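Local atomic coordinates of carbon monoxide oxidation system transcription regulator CooA-1 (Carboxydothermus hydrogenoformans, PDB entry 2HKX), a protein that binds heme and carbon monoxide and probably regulates transcription as a DNA-binding factor of the CRP family. Residues 2-7 / 66-71; 40-45 / 84-89; 45-50 / 79-84. The protein carries 2 engineered substitutions. One frame throughout, in Å; residues are numbered along the deposited sequence.

Contact 1 (2-7 / 66-71); sequences ATQMRL and KEFTLA
Gln4 reaches across to the strand and gives its side-chain amide to the backbone of Thr69. NE2 donates to Thr69 O at 2.5 Å, a length short enough to be read with some reserve. The N lies almost straight out from the carbonyl of Thr69, but the N-H...O angle is only 133° and the acceptor lies out of the amide plane. The chain gets there by setting CG beside the backbone N (chi1 -82°) and running extended beyond it. This lays CG close over Leu70 O and brings NE2 to 3.4 Å from Phe68 CZ, with the amide and ring planes 41° apart. NE2 has a second acceptor in Met177 O, so two carbonyls fix the amide. On the backbone side, Gln4 O meets Ala71 CA in a CA-H...O contact of 3.3 Å, and Leu7 CD2 rests on Ala71 CB at 4.3 Å. Behind these, Leu70 and Ala71 both face Val59 in a classic beta bulge. The hydroxyl of Thr69 bonds instead to Arg58. The N-terminal loop, buried where it touches the strand, is thus wedged between strand 66-74 of the sensor domain, helix 111-137, whose Ile131 touches both Gln4 and Phe68, and helices 140-155 and 171-178; from the second subunit, Val136 packs on Phe68 and Ile132 on Leu70.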
loop_
_atom_site.group_PDB
_atom_site.type_symbol
_atom_site.label_atom_id
_atom_site.label_comp_id
_atom_site.label_asym_id
_atom_site.label_seq_id
_atom_site.Cartn_x
_atom_site.Cartn_y
_atom_site.Cartn_z
ATOM N N ALA A 2 8.731 1.751 2.082
ATOM C CA ALA A 2 7.736 2.526 1.281
ATOM C C ALA A 2 7.111 3.654 2.104
ATOM O O ALA A 2 6.994 3.560 3.335
ATOM C CB ALA A 2 6.651 1.588 0.701
ATOM N N THR A 3 6.755 4.741 1.422
ATOM C CA THR A 3 6.099 5.886 2.067
ATOM C C THR A 3 5.002 6.438 1.169
ATOM O O THR A 3 4.823 5.999 0.039
ATOM C CB THR A 3 7.053 7.073 2.361
ATOM O OG1 THR A 3 7.764 7.422 1.174
ATOM C CG2 THR A 3 8.027 6.777 3.488
ATOM N N GLN A 4 4.314 7.446 1.695
ATOM C CA GLN A 4 3.294 8.196 0.983
ATOM C C GLN A 4 3.891 9.053 -0.140
ATOM O O GLN A 4 3.171 9.490 -1.038
ATOM C CB GLN A 4 2.518 9.067 1.989
ATOM C CG GLN A 4 1.410 8.299 2.735
ATOM C CD GLN A 4 0.955 8.980 3.998
ATOM O OE1 GLN A 4 1.701 9.059 4.978
ATOM N NE2 GLN A 4 -0.275 9.460 3.997
ATOM N N MET A 5 5.207 9.275 -0.091
ATOM C CA MET A 5 5.897 10.107 -1.080
ATOM C C MET A 5 6.558 9.288 -2.195
ATOM O O MET A 5 6.877 9.826 -3.267
ATOM C CB MET A 5 6.904 11.053 -0.399
ATOM C CG MET A 5 8.230 10.420 -0.014
ATOM S SD MET A 5 9.619 11.412 -0.608
ATOM C CE MET A 5 10.838 10.142 -0.974
ATOM N N ARG A 6 6.761 7.996 -1.939
ATOM C CA ARG A 6 7.393 7.088 -2.898
ATOM C C ARG A 6 7.055 5.638 -2.580
ATOM O O ARG A 6 7.380 5.137 -1.501
ATOM C CB ARG A 6 8.917 7.289 -2.937
ATOM C CG ARG A 6 9.440 7.874 -4.234
ATOM C CD ARG A 6 9.280 6.845 -5.355
ATOM N NE ARG A 6 9.951 7.222 -6.593
ATOM C CZ ARG A 6 10.073 6.421 -7.649
ATOM N NH1 ARG A 6 9.573 5.190 -7.617
ATOM N NH2 ARG A 6 10.697 6.851 -8.740
ATOM N N LEU A 7 6.410 4.971 -3.535
ATOM C CA LEU A 7 5.885 3.613 -3.344
ATOM C C LEU A 7 6.925 2.495 -3.440
ATOM O O LEU A 7 7.296 1.879 -2.438
ATOM C CB LEU A 7 4.762 3.324 -4.355
ATOM C CG LEU A 7 3.339 3.785 -4.050
ATOM C CD1 LEU A 7 2.374 3.132 -5.024
ATOM C CD2 LEU A 7 2.951 3.460 -2.616
ATOM N N LYS A 66 -11.294 19.232 3.597
ATOM C CA LYS A 66 -10.098 18.538 4.026
ATOM C C LYS A 66 -9.660 17.498 3.017
ATOM O O LYS A 66 -10.486 16.951 2.278
ATOM C CB LYS A 66 -10.361 17.832 5.343
ATOM C CG LYS A 66 -11.291 18.570 6.273
ATOM C CD LYS A 66 -10.551 19.286 7.357
ATOM C CE LYS A 66 -11.365 19.237 8.652
ATOM N NZ LYS A 66 -11.458 17.814 9.178
ATOM N N GLU A 67 -8.359 17.191 3.038
ATOM C CA GLU A 67 -7.748 16.140 2.235
ATOM C C GLU A 67 -6.688 15.391 3.033
ATOM O O GLU A 67 -6.074 15.941 3.945
ATOM C CB GLU A 67 -7.083 16.722 0.983
ATOM C CG GLU A 67 -8.029 17.530 0.089
ATOM C CD GLU A 67 -7.337 18.058 -1.140
ATOM O OE1 GLU A 67 -8.018 18.662 -2.023
ATOM O OE2 GLU A 67 -6.107 17.836 -1.225
ATOM N N PHE A 68 -6.433 14.149 2.625
ATOM C CA PHE A 68 -5.366 13.356 3.197
ATOM C C PHE A 68 -4.706 12.601 2.043
ATOM O O PHE A 68 -5.366 11.873 1.328
ATOM C CB PHE A 68 -5.924 12.405 4.278
ATOM C CG PHE A 68 -4.887 11.527 4.886
ATOM C CD1 PHE A 68 -4.096 11.985 5.947
ATOM C CD2 PHE A 68 -4.697 10.231 4.411
ATOM C CE1 PHE A 68 -3.136 11.198 6.502
ATOM C CE2 PHE A 68 -3.711 9.416 4.975
ATOM C CZ PHE A 68 -2.933 9.899 6.008
ATOM N N THR A 69 -3.418 12.826 1.838
ATOM C CA THR A 69 -2.711 12.172 0.783
ATOM C C THR A 69 -2.322 10.739 1.187
ATOM O O THR A 69 -1.670 10.533 2.195
ATOM C CB THR A 69 -1.462 12.990 0.376
ATOM O OG1 THR A 69 -1.882 14.294 -0.057
ATOM C CG2 THR A 69 -0.659 12.276 -0.769
ATOM N N LEU A 70 -2.730 9.770 0.382
ATOM C CA LEU A 70 -2.404 8.354 0.636
ATOM C C LEU A 70 -1.076 7.992 0.003
ATOM O O LEU A 70 -0.268 7.272 0.588
ATOM C CB LEU A 70 -3.491 7.417 0.070
ATOM C CG LEU A 70 -4.890 7.580 0.681
ATOM C CD1 LEU A 70 -5.951 6.980 -0.205
ATOM C CD2 LEU A 70 -4.970 7.003 2.089
ATOM N N ALA A 71 -0.873 8.449 -1.216
ATOM C CA ALA A 71 0.298 8.054 -1.975
ATOM C C ALA A 71 0.612 9.066 -3.072
ATOM O O ALA A 71 -0.258 9.823 -3.490
ATOM C CB ALA A 71 0.103 6.661 -2.574
#

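Contact 2 (40-45 / 84-89); sequences YTPNTE and RAFIQA. With HEM (protoporphyrin IX containing Fe), chain C.
Tyr40 and Ile87 are an antiparallel hydrogen-bonded pair that closes one edge of a sheet in the cyclic nucleotide-binding beta roll, used in this protein to hold heme. The two backbone bonds differ: Tyr40 N donates to Ile87 O at 3.3 Å, straight (166°) and onto a lone pair in the carbonyl plane, whereas Ile87 N reaches Tyr40 O at 3.0 Å, tilted from the plane of the Tyr40 carbonyl. Apolar contacts flank the pair. Ile87 CD1 leans on Tyr40 CB at 4.1 Å, both side chains lying on the same face of the sheet, where Phe50 of strand 48-54 also packs. Beyond the strand end, Pro42 takes over: its CD sits over the centre of the Phe86 ring, 3.5 Å from the centroid and 14° off the normal, a CH-pi contact. Phe86 has CG beside its backbone N (chi1 -72°), which turns this face to the proline. Thr41 OG1 lies alongside the same ring near CE2, and Pro42 CG comes within 3.3 Å of Arg84 O. The polar contacts to heme lie at the start of 84-89. Arg84 N donates to propionate O2A, an oxygen whose modelled position is less certain, and the guanidinium approaches O1A with its edge, NH2 making a weak bond; NH1 bonds weakly to Thr130 of the second subunit. A water joins the two segments, donating to Ala85 O at 2.7 Å and to Thr41 O at 3.2 Å.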
loop_
_atom_site.group_PDB
_atom_site.type_symbol
_atom_site.label_atom_id
_atom_site.label_comp_id
_atom_site.label_asym_id
_atom_site.label_seq_id
_atom_site.Cartn_x
_atom_site.Cartn_y
_atom_site.Cartn_z
ATOM N N TYR A 40 -8.989 11.363 -12.010
ATOM C CA TYR A 40 -10.139 10.553 -11.625
ATOM C C TYR A 40 -10.736 10.991 -10.310
ATOM O O TYR A 40 -10.058 11.512 -9.428
ATOM C CB TYR A 40 -9.808 9.036 -11.599
ATOM C CG TYR A 40 -9.269 8.527 -12.919
ATOM C CD1 TYR A 40 -7.904 8.297 -13.088
ATOM C CD2 TYR A 40 -10.110 8.328 -14.013
ATOM C CE1 TYR A 40 -7.389 7.869 -14.300
ATOM C CE2 TYR A 40 -9.601 7.888 -15.240
ATOM C CZ TYR A 40 -8.233 7.659 -15.365
ATOM O OH TYR A 40 -7.709 7.237 -16.560
ATOM N N THR A 41 -12.029 10.729 -10.217
ATOM C CA THR A 41 -12.883 11.069 -9.110
ATOM C C THR A 41 -13.259 9.736 -8.427
ATOM O O THR A 41 -13.067 8.670 -9.014
ATOM C CB THR A 41 -14.109 11.807 -9.699
ATOM O OG1 THR A 41 -14.600 12.780 -8.776
ATOM C CG2 THR A 41 -15.216 10.842 -10.099
ATOM N N PRO A 42 -13.753 9.767 -7.178
ATOM C CA PRO A 42 -14.146 8.488 -6.565
ATOM C C PRO A 42 -15.287 7.765 -7.303
ATOM O O PRO A 42 -15.261 6.532 -7.432
ATOM C CB PRO A 42 -14.604 8.898 -5.162
ATOM C CG PRO A 42 -14.021 10.242 -4.944
ATOM C CD PRO A 42 -13.960 10.899 -6.264
ATOM N N ASN A 43 -16.275 8.523 -7.773
ATOM C CA ASN A 43 -17.368 7.959 -8.558
ATOM C C ASN A 43 -17.138 8.033 -10.076
ATOM O O ASN A 43 -17.963 8.578 -10.815
ATOM C CB ASN A 43 -18.731 8.567 -8.158
ATOM C CG ASN A 43 -18.668 10.069 -7.899
ATOM O OD1 ASN A 43 -17.607 10.694 -7.982
ATOM N ND2 ASN A 43 -19.821 10.654 -7.570
ATOM N N THR A 44 -16.003 7.499 -10.527
ATOM C CA THR A 44 -15.765 7.305 -11.949
ATOM C C THR A 44 -16.624 6.113 -12.356
ATOM O O THR A 44 -16.623 5.088 -11.669
ATOM C CB THR A 44 -14.284 6.997 -12.253
ATOM O OG1 THR A 44 -13.440 7.885 -11.508
ATOM C CG2 THR A 44 -13.983 7.163 -13.729
ATOM N N GLU A 45 -17.374 6.262 -13.449
ATOM C CA GLU A 45 -18.234 5.194 -13.967
ATOM C C GLU A 45 -17.361 4.127 -14.616
ATOM O O GLU A 45 -17.688 2.934 -14.611
ATOM C CB GLU A 45 -19.230 5.746 -15.000
ATOM C CG GLU A 45 -20.002 6.998 -14.566
ATOM C CD GLU A 45 -19.252 8.310 -14.831
ATOM O OE1 GLU A 45 -19.892 9.249 -15.363
ATOM O OE2 GLU A 45 -18.036 8.412 -14.506
ATOM N N ARG A 84 -12.278 4.901 -3.757
ATOM C CA ARG A 84 -12.922 6.132 -3.231
ATOM C C ARG A 84 -12.022 7.360 -3.249
ATOM O O ARG A 84 -12.379 8.432 -2.720
ATOM C CB ARG A 84 -13.355 5.910 -1.787
ATOM C CG ARG A 84 -12.216 6.096 -0.761
ATOM C CD ARG A 84 -12.626 5.595 0.612
ATOM N NE ARG A 84 -12.508 4.144 0.577
ATOM C CZ ARG A 84 -13.251 3.274 1.251
ATOM N NH1 ARG A 84 -14.221 3.683 2.066
ATOM N NH2 ARG A 84 -12.988 1.993 1.101
ATOM N N ALA A 85 -10.853 7.237 -3.837
ATOM C CA ALA A 85 -9.883 8.313 -3.755
ATOM C C ALA A 85 -9.887 9.201 -4.982
ATOM O O ALA A 85 -10.205 8.758 -6.088
ATOM C CB ALA A 85 -8.527 7.754 -3.537
ATOM N N PHE A 86 -9.547 10.469 -4.768
ATOM C CA PHE A 86 -9.261 11.367 -5.858
ATOM C C PHE A 86 -7.861 11.112 -6.372
ATOM O O PHE A 86 -7.012 10.615 -5.645
ATOM C CB PHE A 86 -9.417 12.813 -5.415
ATOM C CG PHE A 86 -10.841 13.217 -5.198
ATOM C CD1 PHE A 86 -11.501 12.894 -4.012
ATOM C CD2 PHE A 86 -11.533 13.896 -6.196
ATOM C CE1 PHE A 86 -12.826 13.258 -3.821
ATOM C CE2 PHE A 86 -12.876 14.267 -6.011
ATOM C CZ PHE A 86 -13.520 13.942 -4.829
ATOM N N ILE A 87 -7.644 11.436 -7.642
ATOM C CA ILE A 87 -6.341 11.253 -8.298
ATOM C C ILE A 87 -6.075 12.515 -9.112
ATOM O O ILE A 87 -6.821 12.834 -10.024
ATOM C CB ILE A 87 -6.295 9.966 -9.195
ATOM C CG1 ILE A 87 -6.727 8.730 -8.386
ATOM C CG2 ILE A 87 -4.885 9.780 -9.789
ATOM C CD1 ILE A 87 -6.885 7.462 -9.151
ATOM N N GLN A 88 -5.014 13.233 -8.743
ATOM C CA GLN A 88 -4.709 14.531 -9.293
ATOM C C GLN A 88 -3.269 14.564 -9.809
ATOM O O GLN A 88 -2.345 13.996 -9.194
ATOM C CB GLN A 88 -4.926 15.621 -8.210
ATOM C CG GLN A 88 -4.446 17.038 -8.552
ATOM C CD GLN A 88 -4.784 18.090 -7.492
ATOM O OE1 GLN A 88 -5.489 19.069 -7.779
ATOM N NE2 GLN A 88 -4.250 17.925 -6.286
ATOM N N ALA A 89 -3.094 15.245 -10.935
ATOM C CA ALA A 89 -1.778 15.592 -11.458
ATOM C C ALA A 89 -1.103 16.596 -10.535
ATOM O O ALA A 89 -1.666 17.649 -10.220
ATOM C CB ALA A 89 -1.901 16.164 -12.885
HETATM C CHA HEM C . -10.166 -2.032 -4.521
HETATM C CHB HEM C . -5.630 -0.903 -5.753
HETATM C CHC HEM C . -6.004 -3.530 -9.863
HETATM C CHD HEM C . -10.115 -5.379 -8.159
HETATM C C1A HEM C . -8.928 -1.436 -4.474
HETATM C C2A HEM C . -8.440 -0.482 -3.502
HETATM C C3A HEM C . -7.186 -0.185 -3.835
HETATM C C4A HEM C . -6.832 -0.919 -5.046
HETATM C CMA HEM C . -6.253 0.792 -3.085
HETATM C CAA HEM C . -9.244 0.090 -2.298
HETATM C CBA HEM C . -10.708 0.333 -2.714
HETATM C CGA HEM C . -11.365 1.601 -2.187
HETATM O O1A HEM C . -12.258 1.490 -1.326
HETATM O O2A HEM C . -11.035 2.732 -2.624
HETATM C C1B HEM C . -5.331 -1.519 -6.967
HETATM C C2B HEM C . -4.051 -1.471 -7.654
HETATM C C3B HEM C . -4.160 -2.193 -8.786
HETATM C C4B HEM C . -5.505 -2.729 -8.858
HETATM C CMB HEM C . -2.800 -0.702 -7.160
HETATM C CAB HEM C . -3.065 -2.433 -9.851
HETATM C CBB HEM C . -1.820 -2.827 -9.506
HETATM C C1C HEM C . -7.126 -4.313 -9.768
HETATM C C2C HEM C . -7.539 -5.381 -10.670
HETATM C C3C HEM C . -8.678 -5.898 -10.205
HETATM C C4C HEM C . -9.021 -5.167 -8.979
HETATM C CMC HEM C . -6.809 -5.852 -11.941
HETATM C CAC HEM C . -9.467 -7.064 -10.859
HETATM C CBC HEM C . -10.792 -6.952 -11.115
HETATM C C1D HEM C . -10.497 -4.609 -7.067
HETATM C C2D HEM C . -11.777 -4.801 -6.416
HETATM C C3D HEM C . -11.842 -3.759 -5.275
HETATM C C4D HEM C . -10.549 -3.066 -5.354
HETATM C CMD HEM C . -12.832 -5.846 -6.845
HETATM C CAD HEM C . -13.023 -3.553 -4.267
HETATM C CBD HEM C . -14.336 -2.980 -4.875
HETATM C CGD HEM C . -15.561 -3.918 -5.005
HETATM O O1D HEM C . -16.431 -4.015 -4.085
HETATM O O2D HEM C . -15.716 -4.588 -6.065
HETATM N NA HEM C . -7.929 -1.646 -5.394
HETATM N NB HEM C . -6.182 -2.293 -7.748
HETATM N NC HEM C . -8.043 -4.223 -8.743
HETATM N ND HEM C . -9.781 -3.580 -6.427
HETATM FE FE HEM C . -7.950 -2.867 -7.094
HETATM O O HOH W 1 -10.162 7.423 -8.419
#

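Contact 3 (45-50 / 79-84); sequences ERNLVF and FCTHTR. With HEM (protoporphyrin IX containing Fe), chain C.
Strands 48-54 and 78-80 pair antiparallel in the heme-binding beta roll, and where Phe79 and Cys80 leave off, the chain enters an inverse gamma turn centred on His82, an axial ligand of the heme iron. Phe50 and Phe79 form the hydrogen-bonded pair: Phe50 N to Phe79 O 3.0 Å, Phe79 N to Phe50 O 2.9 Å. Val49 and Cys80 make the next, non-hydrogen-bonded pair. The Phe50 ring, its CG set between backbone N and carbonyl carbon (chi1 72°), bends over the partner strand, with Phe79 CA over one face and Cys80 O at its edge, 3.4 Å from CE2. Past the strand end Thr81 keeps a weak backbone bond from its N to Leu48 O and adds its side chain. Its OG1 accepts from Leu48 N at 2.8 Å and donates to Arg46 O at 2.9 Å, gripping the backbone on both sides of Asn47. The Asn47 amide stands almost perpendicular to the imidazole, ND2 lying 3.5 Å from His82 CB. His82 NE2 binds the iron at 2.4 Å. Phe79 CD1 lies by the heme methyl CMB, and Cys80 lines the porphyrin, though the place of its SG is doubtful. Strand 48-54 has strand 93-99 along its other edge, where Tyr97 packs against Leu48 and Phe50, while Val49 leans on helix 100-109 and Leu73 of strand 66-74 covers Phe50 and Phe79.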
loop_
_atom_site.group_PDB
_atom_site.type_symbol
_atom_site.label_atom_id
_atom_site.label_comp_id
_atom_site.label_asym_id
_atom_site.label_seq_id
_atom_site.Cartn_x
_atom_site.Cartn_y
_atom_site.Cartn_z
ATOM N N GLU A 45 -17.374 6.262 -13.449
ATOM C CA GLU A 45 -18.234 5.194 -13.967
ATOM C C GLU A 45 -17.361 4.127 -14.616
ATOM O O GLU A 45 -17.688 2.934 -14.611
ATOM C CB GLU A 45 -19.230 5.746 -15.000
ATOM C CG GLU A 45 -20.002 6.998 -14.566
ATOM C CD GLU A 45 -19.252 8.310 -14.831
ATOM O OE1 GLU A 45 -19.892 9.249 -15.363
ATOM O OE2 GLU A 45 -18.036 8.412 -14.506
ATOM N N ARG A 46 -16.249 4.583 -15.183
ATOM C CA ARG A 46 -15.276 3.723 -15.834
ATOM C C ARG A 46 -14.333 3.073 -14.819
ATOM O O ARG A 46 -13.847 3.734 -13.893
ATOM C CB ARG A 46 -14.464 4.537 -16.840
ATOM C CG ARG A 46 -14.888 4.346 -18.277
ATOM C CD ARG A 46 -13.900 5.034 -19.198
ATOM N NE ARG A 46 -13.587 4.217 -20.368
ATOM C CZ ARG A 46 -12.602 4.477 -21.225
ATOM N NH1 ARG A 46 -11.826 5.542 -21.049
ATOM N NH2 ARG A 46 -12.391 3.671 -22.263
ATOM N N ASN A 47 -14.090 1.777 -14.994
ATOM C CA ASN A 47 -13.136 1.066 -14.161
ATOM C C ASN A 47 -11.906 0.591 -14.937
ATOM O O ASN A 47 -11.958 -0.339 -15.730
ATOM C CB ASN A 47 -13.815 -0.034 -13.328
ATOM C CG ASN A 47 -14.428 0.508 -12.009
ATOM O OD1 ASN A 47 -15.221 -0.180 -11.366
ATOM N ND2 ASN A 47 -14.051 1.738 -11.611
ATOM N N LEU A 48 -10.797 1.277 -14.689
ATOM C CA LEU A 48 -9.583 1.158 -15.480
ATOM C C LEU A 48 -8.395 0.776 -14.610
ATOM O O LEU A 48 -8.408 0.987 -13.394
ATOM C CB LEU A 48 -9.278 2.511 -16.159
ATOM C CG LEU A 48 -10.399 3.257 -16.905
ATOM C CD1 LEU A 48 -9.911 4.593 -17.475
ATOM C CD2 LEU A 48 -10.991 2.390 -18.019
ATOM N N VAL A 49 -7.367 0.224 -15.247
ATOM C CA VAL A 49 -6.031 0.179 -14.664
ATOM C C VAL A 49 -5.130 1.127 -15.462
ATOM O O VAL A 49 -5.209 1.189 -16.688
ATOM C CB VAL A 49 -5.449 -1.246 -14.636
ATOM C CG1 VAL A 49 -3.994 -1.234 -14.174
ATOM C CG2 VAL A 49 -6.281 -2.137 -13.728
ATOM N N PHE A 50 -4.298 1.892 -14.761
ATOM C CA PHE A 50 -3.442 2.838 -15.439
ATOM C C PHE A 50 -2.037 2.836 -14.858
ATOM O O PHE A 50 -1.829 2.538 -13.670
ATOM C CB PHE A 50 -4.058 4.256 -15.421
ATOM C CG PHE A 50 -4.033 4.933 -14.053
ATOM C CD1 PHE A 50 -2.955 5.719 -13.673
ATOM C CD2 PHE A 50 -5.105 4.787 -13.166
ATOM C CE1 PHE A 50 -2.933 6.355 -12.399
ATOM C CE2 PHE A 50 -5.111 5.409 -11.899
ATOM C CZ PHE A 50 -4.025 6.194 -11.508
ATOM N N PHE A 79 -1.975 1.836 -10.840
ATOM C CA PHE A 79 -3.131 2.034 -9.970
ATOM C C PHE A 79 -4.417 1.672 -10.711
ATOM O O PHE A 79 -4.381 1.267 -11.869
ATOM C CB PHE A 79 -3.182 3.477 -9.421
ATOM C CG PHE A 79 -3.638 3.580 -7.951
ATOM C CD1 PHE A 79 -2.819 3.126 -6.913
ATOM C CD2 PHE A 79 -4.880 4.117 -7.631
ATOM C CE1 PHE A 79 -3.229 3.199 -5.581
ATOM C CE2 PHE A 79 -5.314 4.209 -6.289
ATOM C CZ PHE A 79 -4.486 3.746 -5.266
ATOM N N CYS A 80 -5.546 1.785 -10.021
ATOM C CA CYS A 80 -6.846 1.539 -10.614
ATOM C C CYS A 80 -7.750 2.764 -10.407
ATOM O O CYS A 80 -7.319 3.796 -9.844
ATOM C CB CYS A 80 -7.467 0.281 -9.991
ATOM S SG CYS A 80 -7.971 0.519 -8.232
ATOM N N THR A 81 -8.989 2.657 -10.870
ATOM C CA THR A 81 -9.969 3.729 -10.733
ATOM C C THR A 81 -11.158 3.312 -9.860
ATOM O O THR A 81 -12.075 4.087 -9.654
ATOM C CB THR A 81 -10.484 4.260 -12.113
ATOM O OG1 THR A 81 -11.228 3.235 -12.783
ATOM C CG2 THR A 81 -9.331 4.737 -13.009
ATOM N N HIS A 82 -11.153 2.101 -9.334
ATOM C CA HIS A 82 -12.292 1.671 -8.528
ATOM C C HIS A 82 -12.045 1.900 -7.055
ATOM O O HIS A 82 -12.350 1.051 -6.220
ATOM C CB HIS A 82 -12.634 0.213 -8.786
ATOM C CG HIS A 82 -11.436 -0.656 -8.801
ATOM N ND1 HIS A 82 -10.768 -0.979 -9.963
ATOM C CD2 HIS A 82 -10.733 -1.209 -7.792
ATOM C CE1 HIS A 82 -9.731 -1.740 -9.670
ATOM N NE2 HIS A 82 -9.680 -1.883 -8.356
ATOM N N THR A 83 -11.518 3.082 -6.753
ATOM C CA THR A 83 -11.196 3.453 -5.404
ATOM C C THR A 83 -11.986 4.718 -5.043
ATOM O O THR A 83 -12.331 5.502 -5.926
ATOM C CB THR A 83 -9.653 3.627 -5.303
ATOM O OG1 THR A 83 -9.127 2.699 -4.359
ATOM C CG2 THR A 83 -9.239 5.027 -4.980
ATOM N N ARG A 84 -12.278 4.901 -3.757
ATOM C CA ARG A 84 -12.922 6.132 -3.231
ATOM C C ARG A 84 -12.022 7.360 -3.249
ATOM O O ARG A 84 -12.379 8.432 -2.720
ATOM C CB ARG A 84 -13.355 5.910 -1.787
ATOM C CG ARG A 84 -12.216 6.096 -0.761
ATOM C CD ARG A 84 -12.626 5.595 0.612
ATOM N NE ARG A 84 -12.508 4.144 0.577
ATOM C CZ ARG A 84 -13.251 3.274 1.251
ATOM N NH1 ARG A 84 -14.221 3.683 2.066
ATOM N NH2 ARG A 84 -12.988 1.993 1.101
HETATM C CHA HEM C . -10.166 -2.032 -4.521
HETATM C CHB HEM C . -5.630 -0.903 -5.753
HETATM C CHC HEM C . -6.004 -3.530 -9.863
HETATM C CHD HEM C . -10.115 -5.379 -8.159
HETATM C C1A HEM C . -8.928 -1.436 -4.474
HETATM C C2A HEM C . -8.440 -0.482 -3.502
HETATM C C3A HEM C . -7.186 -0.185 -3.835
HETATM C C4A HEM C . -6.832 -0.919 -5.046
HETATM C CMA HEM C . -6.253 0.792 -3.085
HETATM C CAA HEM C . -9.244 0.090 -2.298
HETATM C CBA HEM C . -10.708 0.333 -2.714
HETATM C CGA HEM C . -11.365 1.601 -2.187
HETATM O O1A HEM C . -12.258 1.490 -1.326
HETATM O O2A HEM C . -11.035 2.732 -2.624
HETATM C C1B HEM C . -5.331 -1.519 -6.967
HETATM C C2B HEM C . -4.051 -1.471 -7.654
HETATM C C3B HEM C . -4.160 -2.193 -8.786
HETATM C C4B HEM C . -5.505 -2.729 -8.858
HETATM C CMB HEM C . -2.800 -0.702 -7.160
HETATM C CAB HEM C . -3.065 -2.433 -9.851
HETATM C CBB HEM C . -1.820 -2.827 -9.506
HETATM C C1C HEM C . -7.126 -4.313 -9.768
HETATM C C2C HEM C . -7.539 -5.381 -10.670
HETATM C C3C HEM C . -8.678 -5.898 -10.205
HETATM C C4C HEM C . -9.021 -5.167 -8.979
HETATM C CMC HEM C . -6.809 -5.852 -11.941
HETATM C CAC HEM C . -9.467 -7.064 -10.859
HETATM C CBC HEM C . -10.792 -6.952 -11.115
HETATM C C1D HEM C . -10.497 -4.609 -7.067
HETATM C C2D HEM C . -11.777 -4.801 -6.416
HETATM C C3D HEM C . -11.842 -3.759 -5.275
HETATM C C4D HEM C . -10.549 -3.066 -5.354
HETATM C CMD HEM C . -12.832 -5.846 -6.845
HETATM C CAD HEM C . -13.023 -3.553 -4.267
HETATM C CBD HEM C . -14.336 -2.980 -4.875
HETATM C CGD HEM C . -15.561 -3.918 -5.005
HETATM O O1D HEM C . -16.431 -4.015 -4.085
HETATM O O2D HEM C . -15.716 -4.588 -6.065
HETATM N NA HEM C . -7.929 -1.646 -5.394
HETATM N NB HEM C . -6.182 -2.293 -7.748
HETATM N NC HEM C . -8.043 -4.223 -8.743
HETATM N ND HEM C . -9.781 -3.580 -6.427
HETATM FE FE HEM C . -7.950 -2.867 -7.094
#

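In the fold
Contacts 2 and 3 lie with centres about 8 Å apart and share a core between the two sheets of the beta roll: Ile87 CD1 sits 3.9 Å from Phe50 CE2, and Tyr40 CG 3.8 Å from Thr81 CG2. Both reach the heme: contact 3 supplies the iron ligand His82, and Arg84, common to the two, binds a propionate by its backbone N and, weakly, by its guanidinium. Bound carbon monoxide touches His82. Contact 1, its centre about 15 Å from that of contact 2, touches it through Leu70 CD1 and Ala85 CB at 4.3 Å. It joins the far edge of the sheet bearing contact 2 to the helices beyond, with the side chain of Leu7 about 7 Å from the heme.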